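Local coordinates for protein cytochrome c55X (Pseudomonas aeruginosa PAO1, PDB 6TP9) that serves as a monoheme c-type cytochrome of the periplasm that carries electrons and is associated with heme d1 biosynthesis, at residues Lys48-Leu53 and Trp80-Leu85; Ala55-Gly60 and Gly71-Asp76. The protein carries 1 engineered substitution. One frame throughout, in Å; residues are numbered along the deposited sequence.

Contact 1. Residues Lys48-Leu53 and Trp80-Leu85. With HEC (heme c), chain M.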
loop_
_atom_site.group_PDB
_atom_site.type_symbol
_atom_site.label_atom_id
_atom_site.label_comp_id
_atom_site.label_asym_id
_atom_site.label_seq_id
_atom_site.Cartn_x
_atom_site.Cartn_y
_atom_site.Cartn_z
ATOM N N LYS A 48 15.427 7.534 12.712
ATOM C CA LYS A 48 14.730 7.499 13.994
ATOM C C LYS A 48 14.838 6.115 14.628
ATOM O O LYS A 48 14.649 5.106 13.932
ATOM C CB LYS A 48 13.271 7.891 13.817
ATOM C CG LYS A 48 13.085 9.310 13.279
ATOM C CD LYS A 48 11.918 9.402 12.308
ATOM C CE LYS A 48 11.848 10.762 11.621
ATOM N NZ LYS A 48 11.036 11.754 12.381
ATOM N N PRO A 49 15.138 6.018 15.923
ATOM C CA PRO A 49 15.288 4.697 16.542
ATOM C C PRO A 49 13.988 3.906 16.528
ATOM O O PRO A 49 12.891 4.459 16.617
ATOM C CB PRO A 49 15.726 5.021 17.977
ATOM C CG PRO A 49 16.269 6.402 17.917
ATOM C CD PRO A 49 15.480 7.104 16.859
ATOM N N ARG A 50 14.133 2.582 16.431
ATOM C CA ARG A 50 12.971 1.705 16.349
ATOM C C ARG A 50 12.088 1.829 17.584
ATOM O O ARG A 50 10.859 1.907 17.470
ATOM C CB ARG A 50 13.433 0.261 16.161
ATOM C CG ARG A 50 12.315 -0.754 15.998
ATOM C CD ARG A 50 12.900 -2.131 15.740
ATOM N NE ARG A 50 11.886 -3.149 15.477
ATOM C CZ ARG A 50 11.234 -3.823 16.419
ATOM N NH1 ARG A 50 11.474 -3.587 17.703
ATOM N NH2 ARG A 50 10.333 -4.735 16.076
ATOM N N GLU A 51 12.692 1.839 18.776
ATOM C CA GLU A 51 11.894 1.926 19.995
ATOM C C GLU A 51 11.105 3.227 20.053
ATOM O O GLU A 51 10.007 3.263 20.621
ATOM C CB GLU A 51 12.788 1.803 21.229
ATOM C CG GLU A 51 13.499 0.468 21.359
ATOM C CD GLU A 51 14.186 0.310 22.700
ATOM O OE1 GLU A 51 14.082 1.236 23.533
ATOM O OE2 GLU A 51 14.828 -0.739 22.920
ATOM N N SER A 52 11.650 4.304 19.484
ATOM C CA SER A 52 10.924 5.568 19.450
ATOM C C SER A 52 9.650 5.433 18.629
ATOM O O SER A 52 8.559 5.805 19.080
ATOM C CB SER A 52 11.819 6.664 18.876
ATOM O OG SER A 52 13.004 6.808 19.638
ATOM N N LEU A 53 9.771 4.893 17.416
ATOM C CA LEU A 53 8.605 4.710 16.561
ATOM C C LEU A 53 7.607 3.750 17.195
ATOM O O LEU A 53 6.392 3.978 17.138
ATOM C CB LEU A 53 9.047 4.203 15.189
ATOM C CG LEU A 53 10.152 5.026 14.520
ATOM C CD1 LEU A 53 10.671 4.332 13.270
ATOM C CD2 LEU A 53 9.655 6.422 14.187
ATOM N N TRP A 80 6.277 -5.213 14.829
ATOM C CA TRP A 80 6.078 -5.756 13.490
ATOM C C TRP A 80 5.666 -4.657 12.518
ATOM O O TRP A 80 6.286 -4.482 11.463
ATOM C CB TRP A 80 5.023 -6.860 13.538
ATOM C CG TRP A 80 4.854 -7.633 12.264
ATOM C CD1 TRP A 80 5.569 -8.725 11.867
ATOM C CD2 TRP A 80 3.893 -7.386 11.228
ATOM N NE1 TRP A 80 5.118 -9.169 10.648
ATOM C CE2 TRP A 80 4.090 -8.364 10.234
ATOM C CE3 TRP A 80 2.888 -6.431 11.043
ATOM C CZ2 TRP A 80 3.322 -8.415 9.074
ATOM C CZ3 TRP A 80 2.127 -6.483 9.891
ATOM C CH2 TRP A 80 2.347 -7.469 8.921
ATOM N N LEU A 81 4.621 -3.902 12.862
ATOM C CA LEU A 81 4.171 -2.816 11.998
ATOM C C LEU A 81 5.331 -1.899 11.632
ATOM O O LEU A 81 5.509 -1.530 10.466
ATOM C CB LEU A 81 3.063 -2.018 12.686
ATOM C CG LEU A 81 1.701 -2.691 12.839
ATOM C CD1 LEU A 81 0.755 -1.806 13.638
ATOM C CD2 LEU A 81 1.120 -3.007 11.476
ATOM N N VAL A 82 6.137 -1.529 12.629
ATOM C CA VAL A 82 7.262 -0.630 12.394
ATOM C C VAL A 82 8.259 -1.260 11.430
ATOM O O VAL A 82 8.773 -0.590 10.526
ATOM C CB VAL A 82 7.919 -0.258 13.737
ATOM C CG1 VAL A 82 9.263 0.414 13.513
ATOM C CG2 VAL A 82 6.986 0.640 14.541
ATOM N N ASP A 83 8.550 -2.551 11.603
ATOM C CA ASP A 83 9.448 -3.228 10.672
ATOM C C ASP A 83 8.936 -3.108 9.241
ATOM O O ASP A 83 9.715 -2.869 8.312
ATOM C CB ASP A 83 9.604 -4.699 11.057
ATOM C CG ASP A 83 10.288 -4.883 12.397
ATOM O OD1 ASP A 83 11.062 -3.988 12.797
ATOM O OD2 ASP A 83 10.056 -5.926 13.045
ATOM N N ARG A 84 7.624 -3.266 9.048
ATOM C CA ARG A 84 7.055 -3.167 7.709
ATOM C C ARG A 84 7.244 -1.769 7.136
ATOM O O ARG A 84 7.559 -1.612 5.951
ATOM C CB ARG A 84 5.572 -3.530 7.738
ATOM C CG ARG A 84 5.256 -4.874 8.377
ATOM C CD ARG A 84 5.723 -6.045 7.528
ATOM N NE ARG A 84 7.175 -6.197 7.531
ATOM C CZ ARG A 84 7.883 -6.624 8.572
ATOM N NH1 ARG A 84 9.200 -6.734 8.474
ATOM N NH2 ARG A 84 7.279 -6.929 9.713
ATOM N N LEU A 85 7.040 -0.738 7.960
ATOM C CA LEU A 85 7.275 0.626 7.503
ATOM C C LEU A 85 8.739 0.823 7.136
ATOM O O LEU A 85 9.063 1.400 6.091
ATOM C CB LEU A 85 6.862 1.621 8.587
ATOM C CG LEU A 85 5.419 1.544 9.079
ATOM C CD1 LEU A 85 5.215 2.466 10.274
ATOM C CD2 LEU A 85 4.463 1.896 7.956
HETATM FE FE HEC M . 0.345 7.944 12.766
HETATM C CHA HEC M . 3.038 9.969 13.396
HETATM C CHB HEC M . 2.442 5.186 12.848
HETATM C CHC HEC M . -2.346 5.877 12.439
HETATM C CHD HEC M . -1.668 10.669 12.206
HETATM N NA HEC M . 2.365 7.630 13.035
HETATM C C1A HEC M . 3.284 8.615 13.346
HETATM C C2A HEC M . 4.558 7.976 13.609
HETATM C C3A HEC M . 4.400 6.660 13.460
HETATM C C4A HEC M . 3.018 6.413 13.095
HETATM C CMA HEC M . 5.496 5.589 13.643
HETATM C CAA HEC M . 5.869 8.699 13.995
HETATM C CBA HEC M . 6.635 9.071 12.729
HETATM C CGA HEC M . 7.912 9.784 13.090
HETATM O O1A HEC M . 8.326 9.711 14.277
HETATM O O2A HEC M . 8.516 10.420 12.187
HETATM N NB HEC M . 0.104 5.916 12.660
HETATM C C1B HEC M . 1.091 4.949 12.716
HETATM C C2B HEC M . 0.447 3.651 12.629
HETATM C C3B HEC M . -0.866 3.849 12.516
HETATM C C4B HEC M . -1.112 5.275 12.534
HETATM C CMB HEC M . 1.153 2.277 12.645
HETATM C CAB HEC M . -1.950 2.761 12.384
HETATM C CBB HEC M . -1.870 1.796 13.582
HETATM N NC HEC M . -1.625 8.222 12.338
HETATM C C1C HEC M . -2.584 7.229 12.356
HETATM C C2C HEC M . -3.886 7.850 12.239
HETATM C C3C HEC M . -3.711 9.176 12.231
HETATM C C4C HEC M . -2.280 9.436 12.254
HETATM C CMC HEC M . -5.235 7.097 12.276
HETATM C CAC HEC M . -4.826 10.243 12.120
HETATM C CBC HEC M . -5.912 10.016 13.190
HETATM N ND HEC M . 0.640 9.998 12.775
HETATM C C1D HEC M . -0.361 10.941 12.548
HETATM C C2D HEC M . 0.196 12.263 12.745
HETATM C C3D HEC M . 1.664 12.033 13.118
HETATM C C4D HEC M . 1.849 10.602 13.110
HETATM C CMD HEC M . -0.525 13.620 12.611
HETATM C CAD HEC M . 2.736 13.096 13.432
HETATM C CBD HEC M . 2.655 13.529 14.891
HETATM C CGD HEC M . 3.710 14.579 15.106
HETATM O O1D HEC M . 3.365 15.787 15.046
HETATM O O2D HEC M . 4.894 14.210 15.319
#
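Asp-83 OD1 takes the NE-H of Arg-50 at 2.9 Å, in the guanidinium plane and nearly straight (170° at the hydrogen), and a weak hydrogen bond from NH2. The other oxygen, OD2, receives NH2 at 3.3 Å, so the guanidinium grips the carboxylate side-on through NE and NH2, using the syn side of each oxygen, though both nitrogens approach somewhat out of the carboxylate plane. The two planes are 30° apart, so the fork is slightly twisted. This salt bridge ties helix 50-59 to helix 75-86, the C-terminal helix of a class I cytochrome c-like fold. Arg-50 gets there by running CG opposite its backbone N (chi1 -177°) and staying extended to NE, which carries the guanidinium across the gap between the helices; on the way its CG brushes Val-82 CG1 at 4.1 Å.

Beside the bridge, nearer the heme, the contact turns apolar. Val-82 points into helix 50-59, where its CG1 meets Leu-53 CB at 4.1 Å, the two side chains crossing at about a right angle; Val-54 and Val-57 add to its surroundings. Leu-53 touches the heme as well: the same CB also meets the methyl CMA, and CD2 approaches propionate oxygen O1A. The other side of helix 75-86 meets the second subunit, with Trp-80 and Leu-81 packing on its Leu-16 and Leu-20. Just before helix 50-59, Lys-48 bends at both chi2 and chi4 and donates from NZ to the second oxygen of that propionate, O2A, at 2.9 Å.

Contact 2. Residues Ala55-Gly60 and Gly71-Asp76; sequences ATVLMG and GLLSAD. Engineered in segment 71-76: Ala-75 (natural residue Glu).
Leu-58 bridges to 71-76 with the tip of its side chain. CB leaves helix 50-59 without heading straight for the other segment and meets nothing in it; CG then stands opposite the carbonyl carbon (chi1 -68°), and the fork above it spreads both methyls over the turn that leads into helix 75-86. CD2 comes within 3.6 Å of Ser-74 O and 3.9 Å of Leu-73 O, so one methyl rests against two successive backbone carbonyls. CD1 reaches a little further along the chain, to 4.4 Å from the CA of Ala-75, an engineered residue that replaces the natural Glu. Ala-78, on the first turn of helix 75-86, and Ala-70, in the loop before it, also touch the leucine.

One residue earlier, Val-57 points toward 71-76 and meets Leu-73, whose side chain it crosses at about a right angle, with Val-57 CG1 4.0 Å from Leu-73 CD1. No hydrogen bond joins the two segments, and the contact is made by van der Waals packing. The hydrogen bonds nearby run to other partners: Ser-74 OG, the N-cap of helix 75-86, accepts from Asp-77 N, and the backbone of Val-57 bonds to that of Trp-69. Helix 50-59 gives way at Gly-60, where phi turns positive (59°). Leu-73 also packs on Leu-81 and on Leu-16 of the second subunit. While Val-57 turns CG1 to Leu-73, its other methyl, CG2, faces the heme, which Thr-56 also touches. The arrangement is that of a class I cytochrome c, with a short helix beside the heme packed against the start of the C-terminal helix.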
loop_
_atom_site.group_PDB
_atom_site.type_symbol
_atom_site.label_atom_id
_atom_site.label_comp_id
_atom_site.label_asym_id
_atom_site.label_seq_id
_atom_site.Cartn_x
_atom_site.Cartn_y
_atom_site.Cartn_z
ATOM N N ALA A 55 7.180 3.242 20.404
ATOM C CA ALA A 55 6.530 4.026 21.447
ATOM C C ALA A 55 5.422 4.890 20.860
ATOM O O ALA A 55 4.292 4.898 21.362
ATOM C CB ALA A 55 7.564 4.890 22.170
ATOM N N THR A 56 5.730 5.620 19.784
ATOM C CA THR A 56 4.727 6.476 19.158
ATOM C C THR A 56 3.485 5.683 18.773
ATOM O O THR A 56 2.358 6.163 18.937
ATOM C CB THR A 56 5.316 7.161 17.924
ATOM O OG1 THR A 56 6.458 7.939 18.301
ATOM C CG2 THR A 56 4.281 8.066 17.273
ATOM N N VAL A 57 3.669 4.470 18.249
ATOM C CA VAL A 57 2.525 3.644 17.878
ATOM C C VAL A 57 1.710 3.290 19.115
ATOM O O VAL A 57 0.482 3.424 19.135
ATOM C CB VAL A 57 2.993 2.378 17.138
ATOM C CG1 VAL A 57 1.807 1.465 16.848
ATOM C CG2 VAL A 57 3.722 2.742 15.852
ATOM N N LEU A 58 2.388 2.832 20.170
ATOM C CA LEU A 58 1.684 2.372 21.359
ATOM C C LEU A 58 1.058 3.523 22.132
ATOM O O LEU A 58 -0.011 3.354 22.729
ATOM C CB LEU A 58 2.642 1.596 22.261
ATOM C CG LEU A 58 3.135 0.251 21.732
ATOM C CD1 LEU A 58 4.250 -0.268 22.619
ATOM C CD2 LEU A 58 1.999 -0.757 21.652
ATOM N N MET A 59 1.700 4.692 22.133
ATOM C CA MET A 59 1.263 5.816 22.946
ATOM C C MET A 59 0.826 7.028 22.137
ATOM O O MET A 59 0.444 8.043 22.731
ATOM C CB MET A 59 2.385 6.237 23.906
ATOM C CG MET A 59 2.947 5.092 24.728
ATOM S SD MET A 59 3.951 5.657 26.112
ATOM C CE MET A 59 5.575 5.607 25.368
ATOM N N GLY A 60 0.863 6.959 20.811
ATOM C CA GLY A 60 0.516 8.126 20.032
ATOM C C GLY A 60 1.432 9.297 20.361
ATOM O O GLY A 60 2.420 9.182 21.084
ATOM N N GLY A 71 -3.907 -0.547 23.363
ATOM C CA GLY A 71 -5.024 -1.409 23.714
ATOM C C GLY A 71 -5.288 -2.464 22.657
ATOM O O GLY A 71 -5.494 -3.641 22.973
ATOM N N LEU A 72 -5.273 -2.061 21.388
ATOM C CA LEU A 72 -5.550 -2.978 20.293
ATOM C C LEU A 72 -4.319 -3.764 19.859
ATOM O O LEU A 72 -4.467 -4.845 19.279
ATOM C CB LEU A 72 -6.106 -2.206 19.093
ATOM C CG LEU A 72 -7.400 -1.415 19.307
ATOM C CD1 LEU A 72 -7.179 -0.143 20.119
ATOM C CD2 LEU A 72 -8.036 -1.083 17.964
ATOM N N LEU A 73 -3.118 -3.260 20.135
ATOM C CA LEU A 73 -1.881 -3.864 19.665
ATOM C C LEU A 73 -0.969 -4.199 20.837
ATOM O O LEU A 73 -0.815 -3.400 21.765
ATOM C CB LEU A 73 -1.141 -2.922 18.709
ATOM C CG LEU A 73 -1.899 -2.424 17.481
ATOM C CD1 LEU A 73 -1.086 -1.349 16.776
ATOM C CD2 LEU A 73 -2.205 -3.568 16.530
ATOM N N SER A 74 -0.350 -5.375 20.780
ATOM C CA SER A 74 0.699 -5.716 21.726
ATOM C C SER A 74 1.974 -4.945 21.383
ATOM O O SER A 74 2.029 -4.170 20.423
ATOM C CB SER A 74 0.965 -7.218 21.706
ATOM O OG SER A 74 1.528 -7.607 20.464
ATOM N N ALA A 75 3.019 -5.158 22.183
ATOM C CA ALA A 75 4.317 -4.585 21.846
ATOM C C ALA A 75 4.893 -5.255 20.606
ATOM O O ALA A 75 5.525 -4.596 19.773
ATOM C CB ALA A 75 5.279 -4.717 23.025
ATOM N N ASP A 76 4.680 -6.566 20.468
ATOM C CA ASP A 76 5.148 -7.273 19.280
ATOM C C ASP A 76 4.414 -6.794 18.037
ATOM O O ASP A 76 5.034 -6.565 16.991
ATOM C CB ASP A 76 4.963 -8.779 19.462
ATOM C CG ASP A 76 5.783 -9.332 20.607
ATOM O OD1 ASP A 76 6.957 -8.929 20.747
ATOM O OD2 ASP A 76 5.247 -10.163 21.373
#

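In the fold
Contacts 1 and 2 join the same two helices, 50-59 and 75-86, with centres 11 Å apart. They merge into one apolar layer: Val-82 CG2 lies 4.1 Å from Val-57 CG2, and Leu-81 CD1 lies 3.7 Å from Leu-73 CD1. The heme borders both, near Lys-48 and Leu-53 in contact 1 and Thr-56 and Val-57 in contact 2; Val-57 CG2 is 4.1 Å from the heme carbon CHB. Leu-16 of the second subunit packs on Trp-80 and Leu-73, bringing that subunit's helix 10-27 against both contacts. This fits 3D domain swapping, in which that helix and its heme-attaching Cys-24, Cys-27 and His-28 probably complete the pocket.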